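PDB 4XAB: EvdO2 from Micromonospora carbonacea, which probably acts as a metal-dependent oxygenase of the phytanoyl-CoA dioxygenase family, carrying out an oxidative cyclization in orthosomycin biosynthesis. Local coordinates for residues R138-G143 / D210-H215; E108-G113 / S235-V240; Q130-M135 / G169-H174; R21-L26 / L160-G165. All coordinates share one frame; numbering follows the deposited sequence.

Interaction 1. Residues R138-G143 / D210-H215. With NI (nickel (II) ion), chain B.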
# COMPACT_ATOMS: atom_id res chain seq x y z
N ARG A 138 4.27 -15.71 -14.63
CA ARG A 138 5.24 -16.78 -14.80
C ARG A 138 6.04 -17.07 -13.53
O ARG A 138 6.71 -18.10 -13.43
CB ARG A 138 6.21 -16.44 -15.94
CG ARG A 138 5.54 -16.38 -17.29
CD ARG A 138 6.52 -15.90 -18.35
NE ARG A 138 6.93 -14.51 -18.15
CZ ARG A 138 7.77 -13.87 -18.97
NH1 ARG A 138 8.27 -14.50 -20.02
NH2 ARG A 138 8.10 -12.60 -18.74
N TRP A 139 5.95 -16.18 -12.55
CA TRP A 139 6.80 -16.25 -11.37
C TRP A 139 6.00 -15.89 -10.13
O TRP A 139 5.53 -14.76 -10.00
CB TRP A 139 8.01 -15.33 -11.52
CG TRP A 139 8.84 -15.73 -12.67
CD1 TRP A 139 8.81 -15.19 -13.94
CD2 TRP A 139 9.77 -16.81 -12.71
NE1 TRP A 139 9.70 -15.87 -14.75
CE2 TRP A 139 10.30 -16.86 -14.02
CE3 TRP A 139 10.24 -17.72 -11.75
CZ2 TRP A 139 11.25 -17.80 -14.40
CZ3 TRP A 139 11.19 -18.66 -12.14
CH2 TRP A 139 11.69 -18.69 -13.45
N ARG A 140 5.85 -16.84 -9.22
CA ARG A 140 4.99 -16.63 -8.07
C ARG A 140 5.83 -16.20 -6.88
O ARG A 140 6.89 -16.77 -6.62
CB ARG A 140 4.19 -17.89 -7.75
CG ARG A 140 3.15 -17.72 -6.64
CD ARG A 140 2.36 -19.00 -6.41
NE ARG A 140 1.46 -18.90 -5.26
CZ ARG A 140 1.79 -19.25 -4.02
NH1 ARG A 140 3.00 -19.71 -3.75
NH2 ARG A 140 0.90 -19.13 -3.04
N ARG A 141 5.38 -15.18 -6.16
CA ARG A 141 6.03 -14.80 -4.91
C ARG A 141 4.97 -14.81 -3.83
O ARG A 141 3.84 -14.40 -4.08
CB ARG A 141 6.64 -13.40 -4.99
CG ARG A 141 7.82 -13.25 -5.96
CD ARG A 141 8.19 -11.77 -5.99
NE ARG A 141 9.20 -11.44 -7.00
CZ ARG A 141 10.50 -11.35 -6.75
NH1 ARG A 141 10.97 -11.59 -5.53
NH2 ARG A 141 11.33 -11.03 -7.73
N ARG A 142 5.32 -15.31 -2.64
CA ARG A 142 4.50 -15.05 -1.46
C ARG A 142 4.88 -13.67 -0.94
O ARG A 142 6.03 -13.26 -1.01
CB ARG A 142 4.72 -16.11 -0.40
CG ARG A 142 4.37 -17.50 -0.88
CD ARG A 142 3.88 -18.39 0.24
NE ARG A 142 4.95 -18.76 1.16
CZ ARG A 142 4.97 -18.44 2.45
NH1 ARG A 142 3.98 -17.73 2.98
NH2 ARG A 142 5.98 -18.83 3.21
N GLY A 143 3.91 -12.93 -0.43
CA GLY A 143 4.28 -11.62 0.05
C GLY A 143 3.14 -10.83 0.61
O GLY A 143 1.97 -11.23 0.56
N ASP A 210 -2.18 -9.36 2.12
CA ASP A 210 -1.58 -10.32 1.18
C ASP A 210 -1.58 -9.79 -0.26
O ASP A 210 -2.42 -8.97 -0.63
CB ASP A 210 -2.35 -11.64 1.26
CG ASP A 210 -1.70 -12.75 0.44
OD1 ASP A 210 -2.10 -12.97 -0.72
OD2 ASP A 210 -0.78 -13.38 0.97
N PHE A 211 -0.63 -10.25 -1.06
CA PHE A 211 -0.58 -9.88 -2.47
C PHE A 211 -1.89 -10.16 -3.22
O PHE A 211 -2.16 -9.55 -4.26
CB PHE A 211 0.57 -10.61 -3.17
CG PHE A 211 1.93 -9.99 -2.94
CD1 PHE A 211 2.06 -8.78 -2.29
CD2 PHE A 211 3.07 -10.64 -3.39
CE1 PHE A 211 3.32 -8.22 -2.09
CE2 PHE A 211 4.32 -10.08 -3.21
CZ PHE A 211 4.44 -8.86 -2.55
N ARG A 212 -2.69 -11.11 -2.72
CA ARG A 212 -3.90 -11.48 -3.46
C ARG A 212 -5.20 -10.93 -2.83
O ARG A 212 -6.29 -11.16 -3.35
CB ARG A 212 -3.99 -13.00 -3.59
CG ARG A 212 -4.64 -13.48 -4.87
CD ARG A 212 -4.44 -14.98 -5.04
NE ARG A 212 -3.17 -15.32 -5.68
CZ ARG A 212 -2.85 -16.55 -6.08
NH1 ARG A 212 -3.70 -17.54 -5.88
NH2 ARG A 212 -1.69 -16.78 -6.66
N THR A 213 -5.10 -10.20 -1.73
CA THR A 213 -6.32 -9.64 -1.16
C THR A 213 -6.83 -8.43 -1.93
O THR A 213 -6.12 -7.44 -2.05
CB THR A 213 -6.10 -9.24 0.31
OG1 THR A 213 -5.52 -10.35 0.99
CG2 THR A 213 -7.43 -8.84 0.97
N PRO A 214 -8.07 -8.50 -2.45
CA PRO A 214 -8.57 -7.31 -3.16
C PRO A 214 -8.72 -6.12 -2.21
O PRO A 214 -9.15 -6.29 -1.06
CB PRO A 214 -9.94 -7.76 -3.69
CG PRO A 214 -9.87 -9.27 -3.71
CD PRO A 214 -9.02 -9.62 -2.50
N HIS A 215 -8.32 -4.94 -2.68
CA HIS A 215 -8.53 -3.74 -1.88
C HIS A 215 -8.85 -2.53 -2.73
O HIS A 215 -8.62 -2.51 -3.93
CB HIS A 215 -7.30 -3.46 -0.98
CG HIS A 215 -5.99 -3.49 -1.70
ND1 HIS A 215 -5.37 -4.66 -2.09
CD2 HIS A 215 -5.15 -2.49 -2.05
CE1 HIS A 215 -4.23 -4.37 -2.69
NE2 HIS A 215 -4.06 -3.06 -2.66
NI NI B . -2.63 -2.21 -3.90
O HOH W 1 1.16 -13.87 -1.08
O HOH W 2 -1.33 -2.19 -2.36

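Interaction 2. Residues E108-G113 / S235-V240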
# COMPACT_ATOMS: atom_id res chain seq x y z
N GLU A 108 15.09 -14.24 4.25
CA GLU A 108 14.52 -14.72 2.99
C GLU A 108 13.70 -13.65 2.28
O GLU A 108 13.34 -13.81 1.12
CB GLU A 108 13.64 -15.94 3.24
CG GLU A 108 14.41 -17.22 3.46
CD GLU A 108 13.52 -18.36 3.89
OE1 GLU A 108 14.01 -19.24 4.63
OE2 GLU A 108 12.34 -18.39 3.50
N LEU A 109 13.38 -12.57 2.98
CA LEU A 109 12.48 -11.58 2.42
C LEU A 109 13.20 -10.53 1.61
O LEU A 109 14.16 -9.91 2.08
CB LEU A 109 11.67 -10.90 3.54
CG LEU A 109 10.87 -11.87 4.40
CD1 LEU A 109 10.28 -11.15 5.60
CD2 LEU A 109 9.78 -12.51 3.57
N GLU A 110 12.73 -10.32 0.38
CA GLU A 110 13.08 -9.13 -0.37
C GLU A 110 12.10 -8.02 -0.00
O GLU A 110 10.98 -8.30 0.41
CB GLU A 110 13.03 -9.41 -1.87
CG GLU A 110 14.12 -10.38 -2.31
CD GLU A 110 13.97 -10.82 -3.74
OE1 GLU A 110 13.55 -10.00 -4.58
OE2 GLU A 110 14.26 -12.00 -4.02
N PHE A 111 12.52 -6.77 -0.14
CA PHE A 111 11.67 -5.68 0.29
C PHE A 111 11.95 -4.38 -0.44
O PHE A 111 13.01 -4.19 -1.03
CB PHE A 111 11.83 -5.45 1.80
CG PHE A 111 13.26 -5.35 2.26
CD1 PHE A 111 13.93 -6.46 2.74
CD2 PHE A 111 13.94 -4.14 2.18
CE1 PHE A 111 15.25 -6.37 3.15
CE2 PHE A 111 15.26 -4.05 2.58
CZ PHE A 111 15.91 -5.16 3.07
N TYR A 112 10.97 -3.49 -0.40
CA TYR A 112 11.17 -2.12 -0.85
C TYR A 112 10.10 -1.22 -0.24
O TYR A 112 9.09 -1.70 0.30
CB TYR A 112 11.15 -2.02 -2.38
CG TYR A 112 9.85 -2.46 -3.01
CD1 TYR A 112 9.64 -3.79 -3.36
CD2 TYR A 112 8.83 -1.54 -3.26
CE1 TYR A 112 8.45 -4.20 -3.93
CE2 TYR A 112 7.64 -1.94 -3.84
CZ TYR A 112 7.46 -3.27 -4.18
OH TYR A 112 6.28 -3.67 -4.75
N GLY A 113 10.32 0.09 -0.33
CA GLY A 113 9.42 1.07 0.24
C GLY A 113 8.58 1.74 -0.83
O GLY A 113 8.89 1.66 -2.02
N SER A 235 8.81 -13.14 -0.98
CA SER A 235 9.76 -14.23 -1.19
C SER A 235 10.44 -14.07 -2.53
O SER A 235 9.97 -13.31 -3.39
CB SER A 235 9.04 -15.57 -1.16
OG SER A 235 8.26 -15.71 -2.34
N ALA A 236 11.53 -14.79 -2.72
CA ALA A 236 12.10 -14.99 -4.05
C ALA A 236 11.04 -15.61 -4.97
O ALA A 236 10.12 -16.29 -4.50
CB ALA A 236 13.33 -15.88 -3.98
N PRO A 237 11.16 -15.37 -6.28
CA PRO A 237 10.16 -15.90 -7.21
C PRO A 237 10.32 -17.40 -7.45
O PRO A 237 11.44 -17.91 -7.45
CB PRO A 237 10.44 -15.12 -8.50
CG PRO A 237 11.89 -14.83 -8.45
CD PRO A 237 12.22 -14.61 -6.98
N ALA A 238 9.20 -18.09 -7.63
CA ALA A 238 9.19 -19.51 -7.96
C ALA A 238 8.53 -19.72 -9.32
O ALA A 238 7.51 -19.09 -9.62
CB ALA A 238 8.46 -20.30 -6.88
N GLU A 239 9.08 -20.63 -10.11
CA GLU A 239 8.55 -20.87 -11.45
C GLU A 239 7.15 -21.47 -11.43
O GLU A 239 6.91 -22.49 -10.79
CB GLU A 239 9.48 -21.79 -12.22
CG GLU A 239 9.03 -22.05 -13.64
CD GLU A 239 9.92 -23.00 -14.36
OE1 GLU A 239 10.78 -23.63 -13.70
OE2 GLU A 239 9.76 -23.13 -15.60
N VAL A 240 6.22 -20.82 -12.13
CA VAL A 240 4.86 -21.33 -12.29
C VAL A 240 4.76 -22.22 -13.53
O VAL A 240 5.04 -21.79 -14.65
CB VAL A 240 3.83 -20.17 -12.40
CG1 VAL A 240 2.43 -20.73 -12.62
CG2 VAL A 240 3.89 -19.26 -11.18
O HOH W 3 12.58 -16.23 -0.48

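Interaction 3. Residues Q130-M135 / G169-H174. With NI (nickel (II) ion), chain B.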
# COMPACT_ATOMS: atom_id res chain seq x y z
N GLN A 130 -6.11 -6.32 -7.07
CA GLN A 130 -5.24 -7.17 -6.29
C GLN A 130 -3.82 -6.83 -6.69
O GLN A 130 -3.52 -6.66 -7.88
CB GLN A 130 -5.53 -8.65 -6.53
CG GLN A 130 -6.85 -9.11 -5.96
CD GLN A 130 -7.36 -10.33 -6.68
OE1 GLN A 130 -7.70 -10.26 -7.86
NE2 GLN A 130 -7.40 -11.46 -5.97
N ASP A 131 -2.92 -6.72 -5.71
CA ASP A 131 -1.57 -6.30 -6.03
C ASP A 131 -0.91 -7.34 -6.96
O ASP A 131 -0.10 -6.99 -7.81
CB ASP A 131 -0.74 -6.11 -4.74
CG ASP A 131 -1.19 -4.90 -3.94
OD1 ASP A 131 -1.91 -4.04 -4.50
OD2 ASP A 131 -0.86 -4.82 -2.75
N GLU A 132 -1.29 -8.60 -6.81
CA GLU A 132 -0.72 -9.64 -7.67
C GLU A 132 -1.08 -9.44 -9.16
O GLU A 132 -0.38 -9.93 -10.05
CB GLU A 132 -1.16 -11.04 -7.22
CG GLU A 132 -0.39 -12.16 -7.94
CD GLU A 132 -0.53 -13.50 -7.26
OE1 GLU A 132 -0.85 -13.54 -6.06
OE2 GLU A 132 -0.33 -14.53 -7.95
N ALA A 133 -2.15 -8.70 -9.43
CA ALA A 133 -2.52 -8.46 -10.83
C ALA A 133 -1.44 -7.69 -11.59
O ALA A 133 -1.40 -7.72 -12.83
CB ALA A 133 -3.86 -7.72 -10.91
N TYR A 134 -0.58 -7.01 -10.85
CA TYR A 134 0.54 -6.27 -11.44
C TYR A 134 1.76 -7.14 -11.68
O TYR A 134 2.74 -6.69 -12.26
CB TYR A 134 0.95 -5.10 -10.53
CG TYR A 134 -0.02 -3.94 -10.52
CD1 TYR A 134 0.07 -2.92 -11.46
CD2 TYR A 134 -1.03 -3.86 -9.57
CE1 TYR A 134 -0.82 -1.85 -11.45
CE2 TYR A 134 -1.93 -2.81 -9.56
CZ TYR A 134 -1.82 -1.80 -10.51
OH TYR A 134 -2.70 -0.74 -10.50
N MET A 135 1.71 -8.39 -11.23
CA MET A 135 2.91 -9.21 -11.24
C MET A 135 2.93 -10.23 -12.37
O MET A 135 1.88 -10.66 -12.83
CB MET A 135 3.05 -9.91 -9.89
CG MET A 135 3.17 -8.92 -8.77
SD MET A 135 3.14 -9.77 -7.19
CE MET A 135 4.76 -10.50 -7.14
N GLY A 169 -9.18 -16.64 -3.31
CA GLY A 169 -9.88 -16.68 -4.59
C GLY A 169 -8.89 -16.49 -5.72
O GLY A 169 -7.67 -16.46 -5.51
N PRO A 170 -9.40 -16.36 -6.95
CA PRO A 170 -8.49 -16.16 -8.08
C PRO A 170 -7.90 -14.76 -8.10
O PRO A 170 -8.38 -13.86 -7.40
CB PRO A 170 -9.39 -16.38 -9.30
CG PRO A 170 -10.75 -15.95 -8.82
CD PRO A 170 -10.81 -16.33 -7.36
N VAL A 171 -6.86 -14.58 -8.90
CA VAL A 171 -6.52 -13.25 -9.36
C VAL A 171 -7.62 -12.92 -10.35
O VAL A 171 -7.75 -13.54 -11.40
CB VAL A 171 -5.13 -13.16 -9.99
CG1 VAL A 171 -4.89 -11.75 -10.54
CG2 VAL A 171 -4.08 -13.51 -8.94
N LEU A 172 -8.46 -11.97 -9.95
CA LEU A 172 -9.65 -11.56 -10.67
C LEU A 172 -9.32 -10.91 -12.00
O LEU A 172 -8.21 -10.43 -12.19
CB LEU A 172 -10.44 -10.59 -9.79
CG LEU A 172 -10.95 -11.24 -8.51
CD1 LEU A 172 -11.36 -10.20 -7.48
CD2 LEU A 172 -12.10 -12.19 -8.84
N PRO A 173 -10.28 -10.92 -12.93
CA PRO A 173 -10.00 -10.21 -14.19
C PRO A 173 -9.72 -8.74 -13.92
O PRO A 173 -10.50 -8.08 -13.23
CB PRO A 173 -11.29 -10.40 -14.99
CG PRO A 173 -11.90 -11.65 -14.45
CD PRO A 173 -11.57 -11.64 -12.97
N HIS A 174 -8.62 -8.23 -14.45
CA HIS A 174 -8.33 -6.81 -14.33
C HIS A 174 -8.22 -6.19 -15.71
O HIS A 174 -8.00 -6.87 -16.71
CB HIS A 174 -7.02 -6.57 -13.56
CG HIS A 174 -7.11 -6.79 -12.08
ND1 HIS A 174 -7.41 -8.02 -11.52
CD2 HIS A 174 -6.89 -5.95 -11.04
CE1 HIS A 174 -7.38 -7.92 -10.20
NE2 HIS A 174 -7.07 -6.68 -9.88
NI NI B . -2.63 -2.21 -3.90
O HOH W 2 -1.33 -2.19 -2.36

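Interaction 4. Residues R21-L26 / L160-G165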
# COMPACT_ATOMS: atom_id res chain seq x y z
N ARG A 21 -8.48 -13.85 6.84
CA ARG A 21 -9.15 -12.77 6.12
C ARG A 21 -8.31 -12.15 5.00
O ARG A 21 -8.87 -11.56 4.09
CB ARG A 21 -9.56 -11.67 7.11
CG ARG A 21 -10.35 -12.18 8.30
CD ARG A 21 -11.03 -11.02 9.01
NE ARG A 21 -12.35 -10.76 8.43
CZ ARG A 21 -13.07 -9.67 8.67
NH1 ARG A 21 -12.59 -8.72 9.46
NH2 ARG A 21 -14.27 -9.54 8.10
N GLY A 22 -7.00 -12.29 5.09
CA GLY A 22 -6.11 -11.73 4.08
C GLY A 22 -5.61 -10.33 4.36
O GLY A 22 -4.89 -9.74 3.54
N PHE A 23 -6.04 -9.78 5.49
CA PHE A 23 -5.58 -8.48 5.95
C PHE A 23 -5.62 -8.41 7.46
O PHE A 23 -6.27 -9.22 8.13
CB PHE A 23 -6.44 -7.36 5.36
CG PHE A 23 -7.84 -7.36 5.88
CD1 PHE A 23 -8.21 -6.55 6.95
CD2 PHE A 23 -8.80 -8.18 5.31
CE1 PHE A 23 -9.50 -6.57 7.42
CE2 PHE A 23 -10.08 -8.21 5.77
CZ PHE A 23 -10.44 -7.40 6.84
N ALA A 24 -4.94 -7.41 8.01
CA ALA A 24 -4.97 -7.22 9.47
C ALA A 24 -4.70 -5.79 9.80
O ALA A 24 -3.94 -5.12 9.10
CB ALA A 24 -3.97 -8.12 10.14
N ILE A 25 -5.31 -5.33 10.88
CA ILE A 25 -5.09 -4.00 11.40
C ILE A 25 -4.13 -4.05 12.57
O ILE A 25 -4.33 -4.84 13.50
CB ILE A 25 -6.40 -3.34 11.86
CG1 ILE A 25 -7.30 -3.05 10.67
CG2 ILE A 25 -6.09 -2.06 12.65
CD1 ILE A 25 -8.61 -2.38 11.06
N LEU A 26 -3.10 -3.21 12.52
CA LEU A 26 -2.18 -3.05 13.64
C LEU A 26 -2.32 -1.63 14.15
O LEU A 26 -1.91 -0.69 13.47
CB LEU A 26 -0.76 -3.32 13.19
CG LEU A 26 -0.54 -4.59 12.38
CD1 LEU A 26 0.91 -4.67 11.91
CD2 LEU A 26 -0.90 -5.79 13.22
N LEU A 160 -8.13 2.26 3.37
CA LEU A 160 -8.29 1.06 2.56
C LEU A 160 -9.52 0.27 2.97
O LEU A 160 -9.92 0.27 4.14
CB LEU A 160 -7.05 0.16 2.68
CG LEU A 160 -5.76 0.81 2.17
CD1 LEU A 160 -4.59 -0.15 2.16
CD2 LEU A 160 -5.99 1.38 0.79
N HIS A 161 -10.10 -0.41 1.99
CA HIS A 161 -11.19 -1.35 2.18
C HIS A 161 -10.73 -2.67 1.59
O HIS A 161 -10.06 -2.67 0.55
CB HIS A 161 -12.46 -0.90 1.45
CG HIS A 161 -12.93 0.47 1.81
ND1 HIS A 161 -14.22 0.73 2.22
CD2 HIS A 161 -12.31 1.68 1.76
CE1 HIS A 161 -14.37 2.03 2.43
NE2 HIS A 161 -13.22 2.62 2.16
N TYR A 162 -11.12 -3.77 2.20
CA TYR A 162 -10.73 -5.10 1.71
C TYR A 162 -11.90 -6.03 1.43
O TYR A 162 -12.98 -5.86 1.99
CB TYR A 162 -9.84 -5.79 2.75
CG TYR A 162 -8.54 -5.10 2.99
CD1 TYR A 162 -8.33 -4.38 4.15
CD2 TYR A 162 -7.51 -5.19 2.08
CE1 TYR A 162 -7.13 -3.77 4.40
CE2 TYR A 162 -6.32 -4.58 2.30
CZ TYR A 162 -6.13 -3.86 3.46
OH TYR A 162 -4.92 -3.25 3.69
N LEU A 163 -11.66 -7.02 0.57
CA LEU A 163 -12.60 -8.14 0.43
C LEU A 163 -12.09 -9.31 1.25
O LEU A 163 -11.17 -10.00 0.83
CB LEU A 163 -12.74 -8.56 -1.04
CG LEU A 163 -13.77 -9.68 -1.21
CD1 LEU A 163 -15.16 -9.11 -1.06
CD2 LEU A 163 -13.62 -10.40 -2.55
N PRO A 164 -12.68 -9.53 2.44
CA PRO A 164 -12.19 -10.60 3.32
C PRO A 164 -12.20 -11.96 2.64
O PRO A 164 -13.22 -12.33 2.03
CB PRO A 164 -13.18 -10.58 4.49
CG PRO A 164 -13.76 -9.19 4.49
CD PRO A 164 -13.83 -8.82 3.03
N GLY A 165 -11.09 -12.68 2.74
CA GLY A 165 -11.02 -14.02 2.22
C GLY A 165 -10.65 -14.06 0.75
O GLY A 165 -10.41 -15.13 0.20

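Interaction 1. Residues R138-G143 / D210-H215
Gly143 lies flat over one face of the Phe211 ring, its CA 3.7 Å from the ring centroid and only 16° off the normal, in a CH-pi contact whose C-H comes from the backbone. Glycine suits the place because a CB on this residue would run into Phe211 CE2. The same glycine takes a hydrogen bond on its carbonyl, Phe211 N to Gly143 O at 3.2 Å, with the donor standing above the carbonyl plane. A water accepts from Gly143 N and donates to Asp210 OD2, a second link between the same chain segments. Here strand 139-149 pairs antiparallel with strand 206-210 in the double-stranded beta helix, and residues 210-213 then leave the sheet through a type I turn. Asp210 suits the first turn position: with CG anti to the backbone N (chi1 -173°), its OD1 accepts from Arg212 N at 2.8 Å, forming an Asx turn, while OD2 serves the water. Toward the surface, the extended Arg140 brings NE to 4.0 Å from Arg212 NH2, the two guanidinium planes almost perpendicular; the charge of Arg212 has its mate in Glu132. Beyond Phe211 lie Val232 and Met234, apolar neighbours that fit its buried ring. Past the turn, His215 is oriented by its own ND1, which donates in the ring plane to Thr213 O at 2.9 Å. That leaves NE2 to bind the nickel at 2.1 Å, alongside His129 and Asp131.

Interaction 2. Residues E108-G113 / S235-V240
Glu108 meets Ala236 through a water, which donates to Glu108 O at 3.0 Å and accepts from Ala236 N at 2.9 Å. Glu108 O and Ala236 N stand 4.4 Å apart, too far for a direct bond, and the water fills in where the ladder between the strands would otherwise have continued: Glu110 bonds with Met234 and Tyr112 with Val232, a register that puts residue 108 opposite residue 236. Leu109 packs on Ala98 and Leu102 of helix 89-102, a suitable place for an apolar side chain. Glu110 points across. With CG beside the backbone N (chi1 -67°) and the chain extended beyond it, its carboxylate reaches over the bend at Ala236, OE2 lying 3.7 Å from Ala236 CA and 4.0 Å from Ala236 CB. The other oxygen, OE1, forms a salt bridge with Arg141 NH1, a nitrogen that also donates to Ser235 O, so one arginine ties both segments together. A small alanine lets the carboxylate come close at this point. Facing away from Glu110, Ser235 OG donates to Ala236 O at 2.9 Å and also accepts from Arg142 N; a short hydroxyl can thus serve its own backbone and that of the neighbouring strand 139-149. From Glu110 onward the first segment is regular strand, while the second leaves it through Pro237 but stays beside strand 139-149, Ser235 bonding with Arg142 and Ala238 with Arg140. Here the ladder between strands 110-118 and 226-234 runs out at the surface, at one end of the larger antiparallel sheet of the double-stranded beta helix.

Interaction 3. Residues Q130-M135 / G169-H174
Ala133 and Val171 bring the two backbones to 6.4 Å between their CA atoms, where a short 3-10 turn, 131-134, rests against the extended loop 169-174. The turn begins at the aspartate of the His-x-Asp motif of the metal site, His129 and Asp131 being ligands and Gln130 the residue between them. Gln130 extends away from the metal and uses both ends of its amide on the loop: OE1 accepts from Leu172 N at 2.8 Å, in the carbonyl plane and on a lone pair, while NE2 donates almost straight (175°) to Pro170 O at 3.0 Å. A second acceptor of NE2 is Arg212 O. Glutamine suits this place because one planar group offers both a donor and an acceptor to the loop backbone. His174, its ring nearly coplanar with that amide, takes the backbone of the same residue, its NE2 accepting from Gln130 N at 3.0 Å; the ND1 proton goes to Leu172 O at 2.6 Å, so both ring nitrogens are used and the rotation of the ring is fixed. Ala133 CB sits over the middle of the imidazole, 3.4 Å from its centroid. With a leucine in place of His174, Gln130 N would probably lose its acceptor and the loop would be less firmly tied to the turn. Val171 fills in beside these bonds, CG1 near Ala133 and CG2 near the Glu132 carboxylate, which also has a salt bridge to Arg246. On the far side of the turn, Asp131 OD1 binds the nickel at 2.1 Å. Asp131 OD2 accepts from the nickel-bound water at 2.7 Å.

Interaction 4. Residues R21-L26 / L160-G165
Phe23 and Tyr162 lie with their planes nearly parallel, 13° apart, but slid so far that the rings barely overlap, the centroids 4.6 Å from each other. What covers the middle of the Tyr162 ring is the methylene of Phe23, with CB 3.7 Å from the centroid in a CH-pi contact; Tyr162 CB makes a second CH-pi contact over the Phe23 face, off its centre. With CG between its backbone N and carbonyl carbon (chi1 67°), Phe23 presents its CB as well as its ring to Tyr162. At the rim, Phe23 CE2 lies 4.0 Å from Pro164 CG, near the plane of the phenyl ring. Arg21, bent at chi3, runs alongside the proline with NH2 3.7 Å from Pro164 CG, and Phe23 CZ lies over one face of its guanidinium. A valine in place of Phe23 would probably bare much of the Tyr162 face and take away the aromatic rim that Pro164 rests against. The backbones close the contact where Gly165 N donates nearly straight to Arg21 O at 2.8 Å, at the end of helix 12-21. Gly22 and Gly165 both have positive phi, a conformation easy for glycine and strained for other residues. Tyr162 OH hydrogen-bonds His209, which in turn bonds the nickel ligand Asp131. The pair joins the larger and smaller sheets of the double-stranded beta helix, Tyr162 also packing on the ligand His215 of the two-histidine, one-carboxylate site.

Overall arrangement
From the N terminus, interaction 4 comes first: residues 21-26, at the end of helix 12-21 and in the first strand, return to 160-165 across 133 residues. Interaction 2 begins inside that loop, at 108-113, and closes at 235-240, so the two cross. Interactions 3 and 1 both nest within the loop of interaction 2, and they cross each other and interaction 4, since 130-135 and 138-143 reach forward to 169-174 and 210-215. Interactions 1 and 3 share the nickel and touch directly. Interaction 1 touches 2 through strand 139-149 and 4 through Thr213 and Gly22, linking the metal centre to both sheets.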